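Local coordinates for protein diacylglycerol O-acyltransferase (PDB 6CHJ) that probably transfers acyl groups from acyl-CoA to diacylglycerol or long-chain alcohols, making triacylglycerols and wax esters, at residues E95-V100 with F241-W246; L289-P294 with V376-V381; S314-V319 with L326-H331; E396-V401 with Q420-L425. One frame throughout, in Å; residues are numbered along the deposited sequence.

Overall arrangement
Following the chain from the N terminus, interaction 1 comes first and closes the longest loop, bringing strand 239-247 back against helix 93-105. Interaction 2 then pairs strands 290-294 and 376-380 side by side in a mixed sheet. Within the loop it closes sits interaction 3, a short local closure where the chain after strand 310-314 packs on helix 322-338; the two touch through Leu289, Ala291 and Ile378 on one side and Leu315 and Thr317 on the other. Interaction 4 follows in series, setting strand 393-401 of the other large sheet against strand 420-428. It adjoins interaction 1, their centres about 9 Å apart, because strands 239-247 and 420-428 are sheet neighbours.

Interaction 1: residues E95-V100 with F241-W246; sequences ELLSFV and FAAQSW
With CG anti to its carbonyl carbon (chi1 -62°), Leu97 extends its isobutyl group from the helix toward the strand, while Phe241, its CG anti to the backbone N (chi1 -178°), lays its ring back toward the helix. The two side chains meet at roughly a right angle, Leu97 CD2 lying 4.0 Å from Phe241 CD2. One turn further along the helix, Val100 approaches the same CD2 corner of the ring from the other side of its plane, its CG1 3.6 Å from Phe241 CD2. Leu97 thus divides its work: CD2 touches the aromatic ring, while CD1 lies alongside the strand backbone, 4.0 Å from Ala243 N. The methyl of Ala243 is small enough to let the leucine lie close, with Leu97 CD2 4.4 Å from Ala243 CB. Branched aliphatic groups suit this place because the side chains that meet are all apolar and the residues that touch are buried.

Polar support comes from Ser101, whose OG is hydrogen-bonded to both Leu97 O and Phe241 N and so ties helix to strand just beside the apolar patch. Phe241 also packs on Tyr399 and Val401 of strand 393-401. Over these segments the axes approach to 7.6 Å and run at 135° to each other. This is helix-on-strand packing, in which helix 93-105 is laid obliquely against an outermost strand of a mixed beta-sheet.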
loop_
_atom_site.group_PDB
_atom_site.type_symbol
_atom_site.label_atom_id
_atom_site.label_comp_id
_atom_site.label_asym_id
_atom_site.label_seq_id
_atom_site.Cartn_x
_atom_site.Cartn_y
_atom_site.Cartn_z
ATOM N N GLU B 95 3.839 -8.216 16.253
ATOM C CA GLU B 95 3.325 -8.451 14.900
ATOM C C GLU B 95 2.176 -7.494 14.550
ATOM O O GLU B 95 2.107 -6.986 13.421
ATOM C CB GLU B 95 2.894 -9.915 14.732
ATOM C CG GLU B 95 4.067 -10.901 14.599
ATOM C CD GLU B 95 4.872 -11.052 15.894
ATOM O OE1 GLU B 95 6.120 -10.906 15.877
ATOM O OE2 GLU B 95 4.242 -11.314 16.942
ATOM N N LEU B 96 1.263 -7.235 15.489
ATOM C CA LEU B 96 0.165 -6.311 15.214
ATOM C C LEU B 96 0.678 -4.938 14.804
ATOM O O LEU B 96 0.053 -4.266 13.977
ATOM C CB LEU B 96 -0.722 -6.152 16.433
ATOM C CG LEU B 96 -1.900 -5.183 16.333
ATOM C CD1 LEU B 96 -2.873 -5.547 15.206
ATOM C CD2 LEU B 96 -2.651 -5.138 17.671
ATOM N N LEU B 97 1.803 -4.497 15.379
ATOM C CA LEU B 97 2.281 -3.162 15.076
ATOM C C LEU B 97 2.995 -3.137 13.739
ATOM O O LEU B 97 2.912 -2.126 13.034
ATOM C CB LEU B 97 3.195 -2.646 16.186
ATOM C CG LEU B 97 2.520 -2.504 17.561
ATOM C CD1 LEU B 97 3.492 -1.957 18.592
ATOM C CD2 LEU B 97 1.251 -1.660 17.521
ATOM N N SER B 98 3.670 -4.244 13.382
ATOM C CA SER B 98 4.265 -4.369 12.054
ATOM C C SER B 98 3.202 -4.324 10.985
ATOM O O SER B 98 3.409 -3.718 9.924
ATOM C CB SER B 98 5.056 -5.664 11.926
ATOM O OG SER B 98 5.773 -5.918 13.118
ATOM N N PHE B 99 2.057 -4.958 11.242
ATOM C CA PHE B 99 0.980 -4.940 10.264
ATOM C C PHE B 99 0.512 -3.511 10.021
ATOM O O PHE B 99 0.296 -3.105 8.873
ATOM C CB PHE B 99 -0.196 -5.829 10.704
ATOM C CG PHE B 99 -1.410 -5.698 9.812
ATOM C CD1 PHE B 99 -1.588 -6.550 8.727
ATOM C CD2 PHE B 99 -2.337 -4.664 10.009
ATOM C CE1 PHE B 99 -2.688 -6.395 7.871
ATOM C CE2 PHE B 99 -3.428 -4.498 9.151
ATOM C CZ PHE B 99 -3.607 -5.374 8.080
ATOM N N VAL B 100 0.322 -2.741 11.094
ATOM C CA VAL B 100 -0.175 -1.375 10.926
ATOM C C VAL B 100 0.880 -0.495 10.249
ATOM O O VAL B 100 0.541 0.384 9.443
ATOM C CB VAL B 100 -0.631 -0.795 12.281
ATOM C CG1 VAL B 100 -1.030 0.673 12.129
ATOM C CG2 VAL B 100 -1.802 -1.630 12.856
ATOM N N PHE B 241 5.191 2.093 13.264
ATOM C CA PHE B 241 4.156 2.450 14.219
ATOM C C PHE B 241 4.431 1.790 15.563
ATOM O O PHE B 241 4.762 0.605 15.634
ATOM C CB PHE B 241 2.778 2.030 13.726
ATOM C CG PHE B 241 1.664 2.420 14.651
ATOM C CD1 PHE B 241 1.514 3.739 15.060
ATOM C CD2 PHE B 241 0.762 1.478 15.102
ATOM C CE1 PHE B 241 0.478 4.106 15.903
ATOM C CE2 PHE B 241 -0.273 1.843 15.952
ATOM C CZ PHE B 241 -0.416 3.149 16.347
ATOM N N ALA B 242 4.300 2.572 16.631
ATOM C CA ALA B 242 4.538 2.105 17.994
ATOM C C ALA B 242 3.458 2.704 18.872
ATOM O O ALA B 242 3.300 3.931 18.922
ATOM C CB ALA B 242 5.929 2.504 18.502
ATOM N N ALA B 243 2.703 1.843 19.535
ATOM C CA ALA B 243 1.605 2.267 20.382
ATOM C C ALA B 243 1.687 1.506 21.695
ATOM O O ALA B 243 2.259 0.411 21.759
ATOM C CB ALA B 243 0.238 2.041 19.711
ATOM N N GLN B 244 1.121 2.108 22.745
ATOM C CA GLN B 244 1.133 1.537 24.090
ATOM C C GLN B 244 0.221 2.359 24.993
ATOM O O GLN B 244 -0.046 3.536 24.729
ATOM C CB GLN B 244 2.552 1.478 24.677
ATOM C CG GLN B 244 2.690 0.839 26.076
ATOM C CD GLN B 244 1.890 -0.457 26.255
ATOM O OE1 GLN B 244 0.651 -0.451 26.374
ATOM N NE2 GLN B 244 2.606 -1.583 26.277
ATOM N N SER B 245 -0.258 1.709 26.050
ATOM C CA SER B 245 -1.139 2.287 27.049
ATOM C C SER B 245 -0.395 2.427 28.368
ATOM O O SER B 245 0.457 1.599 28.706
ATOM C CB SER B 245 -2.381 1.409 27.267
ATOM O OG SER B 245 -3.296 1.490 26.183
ATOM N N TRP B 246 -0.732 3.478 29.116
ATOM C CA TRP B 246 -0.216 3.691 30.463
ATOM C C TRP B 246 -1.373 4.031 31.393
ATOM O O TRP B 246 -2.268 4.798 31.021
ATOM C CB TRP B 246 0.834 4.818 30.505
ATOM C CG TRP B 246 2.220 4.409 30.052
ATOM C CD1 TRP B 246 3.236 4.006 30.834
ATOM C CD2 TRP B 246 2.721 4.392 28.705
ATOM N NE1 TRP B 246 4.355 3.750 30.076
ATOM C CE2 TRP B 246 4.057 3.960 28.762
ATOM C CE3 TRP B 246 2.165 4.698 27.464
ATOM C CZ2 TRP B 246 4.850 3.808 27.624
ATOM C CZ3 TRP B 246 2.952 4.548 26.327
ATOM C CH2 TRP B 246 4.278 4.103 26.415
#

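Interaction 2: residues L289-P294 with V376-V381; sequences LVAFVP and VVISNV
Phe292 uses both its backbone polar atoms on the one neighbouring strand: its N donates to Val376 O at 2.8 Å, and its O accepts from Ile378 N at 3.0 Å. One residue thus bonds to the two that flank its partner, Val377, which is the signature of a parallel pair. The next bond of the series cannot form, because Pro294 has no N-H to offer; instead its CD lies 3.7 Å from Ile378 O.

Side chains pair on both faces. On one, Phe292 CB rests 4.1 Å from Val377 CG2, the beta-branched valine being well suited to an extended strand. On the other, Ala291 CB meets Ile378 CD1 at 3.8 Å and Val376 CG1 at 4.2 Å. Ile378 reaches it by placing CG1 anti to the carbonyl carbon (chi1 -52°), and the small alanine leaves room for both larger neighbours.

Further out, Phe374 meets the ring of Phe292 edge-to-face, and Asn375 OD1 holds Val290 N. The face bearing Ile378 packs on Cys270 of helix 262-280 and on Leu315. Backbone bonds from Ala291 and Val293 to strand 310-314, and from Val377 to strand 410-417, continue the sheet in both directions. The pair is therefore an interior parallel segment of the mixed, helix-backed sheet of the C-terminal half, as in CoA-dependent acyltransferases.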
loop_
_atom_site.group_PDB
_atom_site.type_symbol
_atom_site.label_atom_id
_atom_site.label_comp_id
_atom_site.label_asym_id
_atom_site.label_seq_id
_atom_site.Cartn_x
_atom_site.Cartn_y
_atom_site.Cartn_z
ATOM N N LEU B 289 14.756 20.405 22.317
ATOM C CA LEU B 289 13.749 20.243 21.281
ATOM C C LEU B 289 12.522 21.097 21.590
ATOM O O LEU B 289 12.203 21.363 22.760
ATOM C CB LEU B 289 13.340 18.781 21.154
ATOM C CG LEU B 289 14.019 17.971 20.064
ATOM C CD1 LEU B 289 15.497 17.867 20.322
ATOM C CD2 LEU B 289 13.386 16.583 20.021
ATOM N N VAL B 290 11.815 21.504 20.528
ATOM C CA VAL B 290 10.571 22.257 20.650
ATOM C C VAL B 290 9.446 21.451 20.018
ATOM O O VAL B 290 9.629 20.862 18.945
ATOM C CB VAL B 290 10.691 23.643 19.990
ATOM C CG1 VAL B 290 9.334 24.351 19.942
ATOM C CG2 VAL B 290 11.737 24.469 20.715
ATOM N N ALA B 291 8.279 21.445 20.675
ATOM C CA ALA B 291 7.125 20.663 20.252
ATOM C C ALA B 291 5.951 21.557 19.867
ATOM O O ALA B 291 5.612 22.498 20.587
ATOM C CB ALA B 291 6.671 19.720 21.365
ATOM N N PHE B 292 5.313 21.224 18.751
ATOM C CA PHE B 292 4.044 21.821 18.350
ATOM C C PHE B 292 2.906 21.140 19.116
ATOM O O PHE B 292 2.637 19.950 18.897
ATOM C CB PHE B 292 3.882 21.662 16.832
ATOM C CG PHE B 292 2.582 22.216 16.262
ATOM C CD1 PHE B 292 2.606 23.260 15.351
ATOM C CD2 PHE B 292 1.349 21.656 16.592
ATOM C CE1 PHE B 292 1.432 23.751 14.813
ATOM C CE2 PHE B 292 0.173 22.154 16.058
ATOM C CZ PHE B 292 0.215 23.196 15.170
ATOM N N VAL B 293 2.213 21.893 19.971
ATOM C CA VAL B 293 1.256 21.322 20.925
ATOM C C VAL B 293 -0.100 22.023 20.881
ATOM O O VAL B 293 -0.250 23.108 21.455
ATOM C CB VAL B 293 1.812 21.374 22.355
ATOM C CG1 VAL B 293 0.862 20.687 23.322
ATOM C CG2 VAL B 293 3.214 20.765 22.415
ATOM N N PRO B 294 -1.117 21.442 20.246
ATOM C CA PRO B 294 -2.472 21.999 20.380
ATOM C C PRO B 294 -2.949 21.957 21.832
ATOM O O PRO B 294 -2.632 21.032 22.584
ATOM C CB PRO B 294 -3.326 21.093 19.478
ATOM C CG PRO B 294 -2.342 20.437 18.523
ATOM C CD PRO B 294 -1.063 20.299 19.307
ATOM N N VAL B 376 8.675 18.485 16.392
ATOM C CA VAL B 376 7.726 17.378 16.423
ATOM C C VAL B 376 6.349 17.909 16.805
ATOM O O VAL B 376 6.229 18.928 17.488
ATOM C CB VAL B 376 8.230 16.290 17.408
ATOM C CG1 VAL B 376 8.471 16.897 18.794
ATOM C CG2 VAL B 376 7.266 15.118 17.475
ATOM N N VAL B 377 5.306 17.205 16.372
ATOM C CA VAL B 377 3.934 17.441 16.819
ATOM C C VAL B 377 3.629 16.477 17.951
ATOM O O VAL B 377 3.915 15.284 17.845
ATOM C CB VAL B 377 2.933 17.253 15.666
ATOM C CG1 VAL B 377 1.483 17.366 16.189
ATOM C CG2 VAL B 377 3.220 18.278 14.563
ATOM N N ILE B 378 3.067 16.986 19.038
ATOM C CA ILE B 378 2.564 16.155 20.125
ATOM C C ILE B 378 1.096 16.520 20.307
ATOM O O ILE B 378 0.773 17.530 20.947
ATOM C CB ILE B 378 3.343 16.347 21.430
ATOM C CG1 ILE B 378 4.851 16.196 21.210
ATOM C CG2 ILE B 378 2.841 15.347 22.471
ATOM C CD1 ILE B 378 5.683 16.243 22.525
ATOM N N SER B 379 0.204 15.706 19.749
ATOM C CA SER B 379 -1.222 15.989 19.748
ATOM C C SER B 379 -1.916 15.183 20.833
ATOM O O SER B 379 -1.595 14.015 21.057
ATOM C CB SER B 379 -1.842 15.665 18.394
ATOM O OG SER B 379 -2.917 16.544 18.132
ATOM N N ASN B 380 -2.874 15.813 21.502
ATOM C CA ASN B 380 -3.572 15.186 22.616
ATOM C C ASN B 380 -5.050 15.491 22.457
ATOM O O ASN B 380 -5.472 16.629 22.656
ATOM C CB ASN B 380 -3.050 15.692 23.955
ATOM C CG ASN B 380 -3.448 14.795 25.093
ATOM O OD1 ASN B 380 -4.477 14.121 25.025
ATOM N ND2 ASN B 380 -2.633 14.763 26.146
ATOM N N VAL B 381 -5.828 14.487 22.080
ATOM C CA VAL B 381 -7.253 14.696 21.857
ATOM C C VAL B 381 -8.041 13.732 22.745
ATOM O O VAL B 381 -8.096 12.520 22.468
ATOM C CB VAL B 381 -7.578 14.563 20.363
ATOM C CG1 VAL B 381 -6.965 15.749 19.631
ATOM C CG2 VAL B 381 -7.012 13.267 19.798
#

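Interaction 3: residues S314-V319 with L326-H331; sequences SLHTDV and LLKIHH
The ammonium of Lys328 is engaged by a salt bridge with Glu324, one turn back in its own helix, and leads away from His316; it is CB that meets the imidazole. Lys328 CB sits over the imidazole face, 3.6 Å from the ring centroid and only 14° off its normal, a clear CH-pi contact. Ser314 OG lies above the opposite face, so the flat ring is sandwiched between hydroxyl and methylene. Its CE1 also comes 3.1 Å from Lys328 O.

His316 opens a type I beta turn, closed by Val319 N bonding to His316 O at 3.2 Å; this turn lies in the loop that leads from strand 310-314 into helix 322-338. With CG anti to the carbonyl carbon (chi1 -67°), the ring is directed at the helix. Replacing it with an alanine would probably open a gap between loop and helix and leave Lys328 CB and Ser314 OG without the ring that separates them.

Ile329 adds the greasy part of the contact. Its CG1 lies at the imidazole edge, in the ring plane and 3.8 Å from His316 ND1, while CD1 reaches Leu315 O at 3.4 Å. The same isoleucine packs on Ala271 of helix 262-280.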
loop_
_atom_site.group_PDB
_atom_site.type_symbol
_atom_site.label_atom_id
_atom_site.label_comp_id
_atom_site.label_asym_id
_atom_site.label_seq_id
_atom_site.Cartn_x
_atom_site.Cartn_y
_atom_site.Cartn_z
ATOM N N SER B 314 8.771 24.304 24.639
ATOM C CA SER B 314 10.076 23.679 24.753
ATOM C C SER B 314 9.941 22.361 25.494
ATOM O O SER B 314 9.259 22.281 26.520
ATOM C CB SER B 314 11.050 24.588 25.503
ATOM O OG SER B 314 12.092 23.834 26.112
ATOM N N LEU B 315 10.603 21.325 24.971
ATOM C CA LEU B 315 10.614 20.043 25.661
ATOM C C LEU B 315 11.760 19.914 26.659
ATOM O O LEU B 315 11.737 18.986 27.482
ATOM C CB LEU B 315 10.658 18.904 24.635
ATOM C CG LEU B 315 9.335 18.793 23.855
ATOM C CD1 LEU B 315 9.337 17.635 22.896
ATOM C CD2 LEU B 315 8.159 18.700 24.793
ATOM N N HIS B 316 12.748 20.822 26.615
ATOM C CA HIS B 316 13.855 20.857 27.584
ATOM C C HIS B 316 14.635 19.549 27.585
ATOM O O HIS B 316 14.949 19.001 28.640
ATOM C CB HIS B 316 13.361 21.159 29.004
ATOM C CG HIS B 316 12.813 22.536 29.164
ATOM N ND1 HIS B 316 11.472 22.779 29.353
ATOM C CD2 HIS B 316 13.422 23.746 29.153
ATOM C CE1 HIS B 316 11.277 24.083 29.448
ATOM N NE2 HIS B 316 12.443 24.689 29.329
ATOM N N THR B 317 14.942 19.048 26.396
ATOM C CA THR B 317 15.712 17.822 26.260
ATOM C C THR B 317 17.180 18.012 26.590
ATOM O O THR B 317 17.941 17.047 26.519
ATOM C CB THR B 317 15.539 17.275 24.844
ATOM O OG1 THR B 317 15.833 18.314 23.893
ATOM C CG2 THR B 317 14.110 16.826 24.681
ATOM N N ASP B 318 17.588 19.218 26.953
ATOM C CA ASP B 318 18.935 19.494 27.440
ATOM C C ASP B 318 19.053 19.351 28.950
ATOM O O ASP B 318 20.157 19.485 29.486
ATOM C CB ASP B 318 19.347 20.910 27.026
ATOM C CG ASP B 318 18.553 21.976 27.756
ATOM O OD1 ASP B 318 19.149 22.999 28.161
ATOM O OD2 ASP B 318 17.336 21.791 27.944
ATOM N N VAL B 319 17.944 19.101 29.646
ATOM C CA VAL B 319 17.910 18.969 31.101
ATOM C C VAL B 319 18.020 17.492 31.464
ATOM O O VAL B 319 17.378 16.643 30.835
ATOM C CB VAL B 319 16.612 19.584 31.667
ATOM C CG1 VAL B 319 16.562 19.484 33.189
ATOM C CG2 VAL B 319 16.428 21.032 31.173
ATOM N N LEU B 326 10.342 17.999 34.075
ATOM C CA LEU B 326 8.894 18.116 34.191
ATOM C C LEU B 326 8.475 19.543 34.554
ATOM O O LEU B 326 7.586 20.115 33.913
ATOM C CB LEU B 326 8.373 17.113 35.214
ATOM C CG LEU B 326 6.953 17.342 35.717
ATOM C CD1 LEU B 326 5.939 17.126 34.606
ATOM C CD2 LEU B 326 6.674 16.412 36.920
ATOM N N LEU B 327 9.134 20.160 35.547
ATOM C CA LEU B 327 8.672 21.465 36.028
ATOM C C LEU B 327 9.007 22.600 35.063
ATOM O O LEU B 327 8.180 23.498 34.857
ATOM C CB LEU B 327 9.247 21.765 37.412
ATOM C CG LEU B 327 8.956 20.672 38.431
ATOM C CD1 LEU B 327 9.924 20.815 39.594
ATOM C CD2 LEU B 327 7.508 20.721 38.880
ATOM N N LYS B 328 10.198 22.584 34.455
ATOM C CA LYS B 328 10.461 23.544 33.385
ATOM C C LYS B 328 9.467 23.382 32.237
ATOM O O LYS B 328 9.106 24.374 31.592
ATOM C CB LYS B 328 11.897 23.410 32.872
ATOM C CG LYS B 328 12.955 23.601 33.942
ATOM C CD LYS B 328 14.193 24.288 33.390
ATOM C CE LYS B 328 15.348 24.227 34.384
ATOM N NZ LYS B 328 16.667 24.510 33.735
ATOM N N ILE B 329 9.014 22.148 31.969
ATOM C CA ILE B 329 7.963 21.937 30.973
ATOM C C ILE B 329 6.642 22.502 31.480
ATOM O O ILE B 329 5.906 23.164 30.735
ATOM C CB ILE B 329 7.836 20.436 30.614
ATOM C CG1 ILE B 329 9.024 19.965 29.766
ATOM C CG2 ILE B 329 6.534 20.160 29.870
ATOM C CD1 ILE B 329 9.292 18.459 29.833
ATOM N N HIS B 330 6.327 22.264 32.756
ATOM C CA HIS B 330 5.045 22.692 33.304
ATOM C C HIS B 330 4.898 24.211 33.240
ATOM O O HIS B 330 3.924 24.729 32.676
ATOM C CB HIS B 330 4.903 22.184 34.743
ATOM C CG HIS B 330 3.969 22.993 35.586
ATOM N ND1 HIS B 330 4.254 23.331 36.893
ATOM C CD2 HIS B 330 2.748 23.517 35.320
ATOM C CE1 HIS B 330 3.255 24.037 37.391
ATOM N NE2 HIS B 330 2.332 24.173 36.453
ATOM N N HIS B 331 5.863 24.942 33.816
ATOM C CA HIS B 331 5.791 26.398 33.788
ATOM C C HIS B 331 5.917 26.928 32.370
ATOM O O HIS B 331 5.269 27.925 32.022
ATOM C CB HIS B 331 6.867 27.008 34.702
ATOM C CG HIS B 331 6.580 26.842 36.164
ATOM N ND1 HIS B 331 7.440 26.190 37.024
ATOM C CD2 HIS B 331 5.512 27.218 36.910
ATOM C CE1 HIS B 331 6.916 26.179 38.239
ATOM N NE2 HIS B 331 5.747 26.796 38.198
#

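Interaction 4: residues E396-V401 with Q420-L425; sequences EGMYPV and QVEFGL
A classic beta bulge, formed where Glu396 and Gly397 both face Leu28, lies where strand 393-401 is gripped by the side chains of Gln420 and Glu422. Gln420 NE2 donates to Glu396 O at 3.0 Å and, nearly within its own amide plane, to Glu422 OE2 at 3.1 Å. That same carboxylate oxygen accepts from Met398 N at 3.0 Å. The two donors come from opposite faces of the carboxylate plane, the amide on the syn side and the backbone N-H on the anti side, which fixes the group's rotation.

Strand 393-401 belongs to the sheet of the N-terminal half and strand 420-428 to the other large sheet, so these bonds bridge two sheets. An alanine in place of Glu422 would probably leave Met398 N without its acceptor and Gln420 freer to turn.

Beside the carboxylate stands Tyr399, with Glu422 OE2 over one face of its ring and the two planes 37° apart; its hydroxyl bonds to Ser245 OG. Glycine suits two positions. At Gly397 a CB would collide with the tyrosine hydroxyl, and at Gly424 with Pro400 O, which lies 3.6 Å from Gly424 CA.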
loop_
_atom_site.group_PDB
_atom_site.type_symbol
_atom_site.label_atom_id
_atom_site.label_comp_id
_atom_site.label_asym_id
_atom_site.label_seq_id
_atom_site.Cartn_x
_atom_site.Cartn_y
_atom_site.Cartn_z
ATOM N N GLU B 396 -10.195 -2.778 24.321
ATOM C CA GLU B 396 -9.096 -2.779 25.285
ATOM C C GLU B 396 -8.108 -1.620 25.119
ATOM O O GLU B 396 -7.327 -1.360 26.044
ATOM C CB GLU B 396 -8.299 -4.088 25.198
ATOM C CG GLU B 396 -9.108 -5.337 25.404
ATOM C CD GLU B 396 -9.397 -5.609 26.872
ATOM O OE1 GLU B 396 -8.984 -4.796 27.735
ATOM O OE2 GLU B 396 -10.046 -6.638 27.152
ATOM N N GLY B 397 -8.096 -0.940 23.969
ATOM C CA GLY B 397 -7.156 0.140 23.714
ATOM C C GLY B 397 -7.352 0.733 22.329
ATOM O O GLY B 397 -7.552 -0.013 21.359
ATOM N N MET B 398 -7.325 2.067 22.225
ATOM C CA MET B 398 -7.520 2.784 20.969
ATOM C C MET B 398 -6.335 3.725 20.765
ATOM O O MET B 398 -6.024 4.533 21.648
ATOM C CB MET B 398 -8.853 3.561 20.969
ATOM C CG MET B 398 -9.244 4.133 22.341
ATOM S SD MET B 398 -10.723 5.187 22.407
ATOM C CE MET B 398 -10.233 6.559 21.359
ATOM N N TYR B 399 -5.674 3.607 19.609
ATOM C CA TYR B 399 -4.386 4.251 19.350
ATOM C C TYR B 399 -4.448 4.991 18.022
ATOM O O TYR B 399 -4.606 4.349 16.961
ATOM C CB TYR B 399 -3.252 3.225 19.334
ATOM C CG TYR B 399 -3.255 2.319 20.542
ATOM C CD1 TYR B 399 -2.623 2.703 21.730
ATOM C CD2 TYR B 399 -3.916 1.094 20.515
ATOM C CE1 TYR B 399 -2.628 1.872 22.862
ATOM C CE2 TYR B 399 -3.934 0.259 21.630
ATOM C CZ TYR B 399 -3.287 0.660 22.802
ATOM O OH TYR B 399 -3.313 -0.164 23.900
ATOM N N PRO B 400 -4.311 6.308 18.016
ATOM C CA PRO B 400 -4.326 7.037 16.753
ATOM C C PRO B 400 -3.052 6.781 15.955
ATOM O O PRO B 400 -1.995 6.464 16.509
ATOM C CB PRO B 400 -4.428 8.499 17.203
ATOM C CG PRO B 400 -3.704 8.507 18.506
ATOM C CD PRO B 400 -4.047 7.194 19.162
ATOM N N VAL B 401 -3.178 6.909 14.631
ATOM C CA VAL B 401 -2.077 6.728 13.685
ATOM C C VAL B 401 -2.065 7.976 12.832
ATOM O O VAL B 401 -3.009 8.220 12.074
ATOM C CB VAL B 401 -2.238 5.475 12.809
ATOM C CG1 VAL B 401 -0.908 5.140 12.151
ATOM C CG2 VAL B 401 -2.769 4.294 13.630
ATOM N N GLN B 420 -6.857 4.749 31.098
ATOM C CA GLN B 420 -5.501 4.795 30.575
ATOM C C GLN B 420 -5.314 5.964 29.608
ATOM O O GLN B 420 -6.268 6.592 29.142
ATOM C CB GLN B 420 -5.140 3.453 29.909
ATOM C CG GLN B 420 -6.047 3.082 28.721
ATOM C CD GLN B 420 -6.205 1.579 28.518
ATOM O OE1 GLN B 420 -6.393 0.820 29.475
ATOM N NE2 GLN B 420 -6.146 1.144 27.259
ATOM N N VAL B 421 -4.047 6.249 29.323
ATOM C CA VAL B 421 -3.639 7.239 28.331
ATOM C C VAL B 421 -2.925 6.489 27.211
ATOM O O VAL B 421 -2.088 5.612 27.473
ATOM C CB VAL B 421 -2.753 8.344 28.958
ATOM C CG1 VAL B 421 -1.931 9.069 27.915
ATOM C CG2 VAL B 421 -3.627 9.352 29.693
ATOM N N GLU B 422 -3.277 6.811 25.970
ATOM C CA GLU B 422 -2.880 6.016 24.812
ATOM C C GLU B 422 -1.870 6.785 23.972
ATOM O O GLU B 422 -2.129 7.934 23.585
ATOM C CB GLU B 422 -4.108 5.679 23.968
ATOM C CG GLU B 422 -5.299 5.262 24.815
ATOM C CD GLU B 422 -5.206 3.807 25.189
ATOM O OE1 GLU B 422 -4.258 3.453 25.919
ATOM O OE2 GLU B 422 -6.064 3.017 24.756
ATOM N N PHE B 423 -0.728 6.158 23.696
ATOM C CA PHE B 423 0.341 6.788 22.929
ATOM C C PHE B 423 0.392 6.165 21.543
ATOM O O PHE B 423 0.585 4.951 21.423
ATOM C CB PHE B 423 1.704 6.623 23.605
ATOM C CG PHE B 423 1.962 7.592 24.725
ATOM C CD1 PHE B 423 2.915 8.595 24.583
ATOM C CD2 PHE B 423 1.282 7.476 25.937
ATOM C CE1 PHE B 423 3.190 9.479 25.631
ATOM C CE2 PHE B 423 1.547 8.356 26.992
ATOM C CZ PHE B 423 2.503 9.348 26.840
ATOM N N GLY B 424 0.240 6.996 20.504
ATOM C CA GLY B 424 0.508 6.562 19.147
ATOM C C GLY B 424 1.670 7.309 18.514
ATOM O O GLY B 424 1.557 8.505 18.223
ATOM N N LEU B 425 2.785 6.613 18.292
ATOM C CA LEU B 425 3.975 7.160 17.659
ATOM C C LEU B 425 4.082 6.587 16.246
ATOM O O LEU B 425 4.231 5.369 16.081
ATOM C CB LEU B 425 5.227 6.817 18.465
ATOM C CG LEU B 425 5.154 7.014 19.992
ATOM C CD1 LEU B 425 6.512 6.849 20.629
ATOM C CD2 LEU B 425 4.581 8.359 20.362
#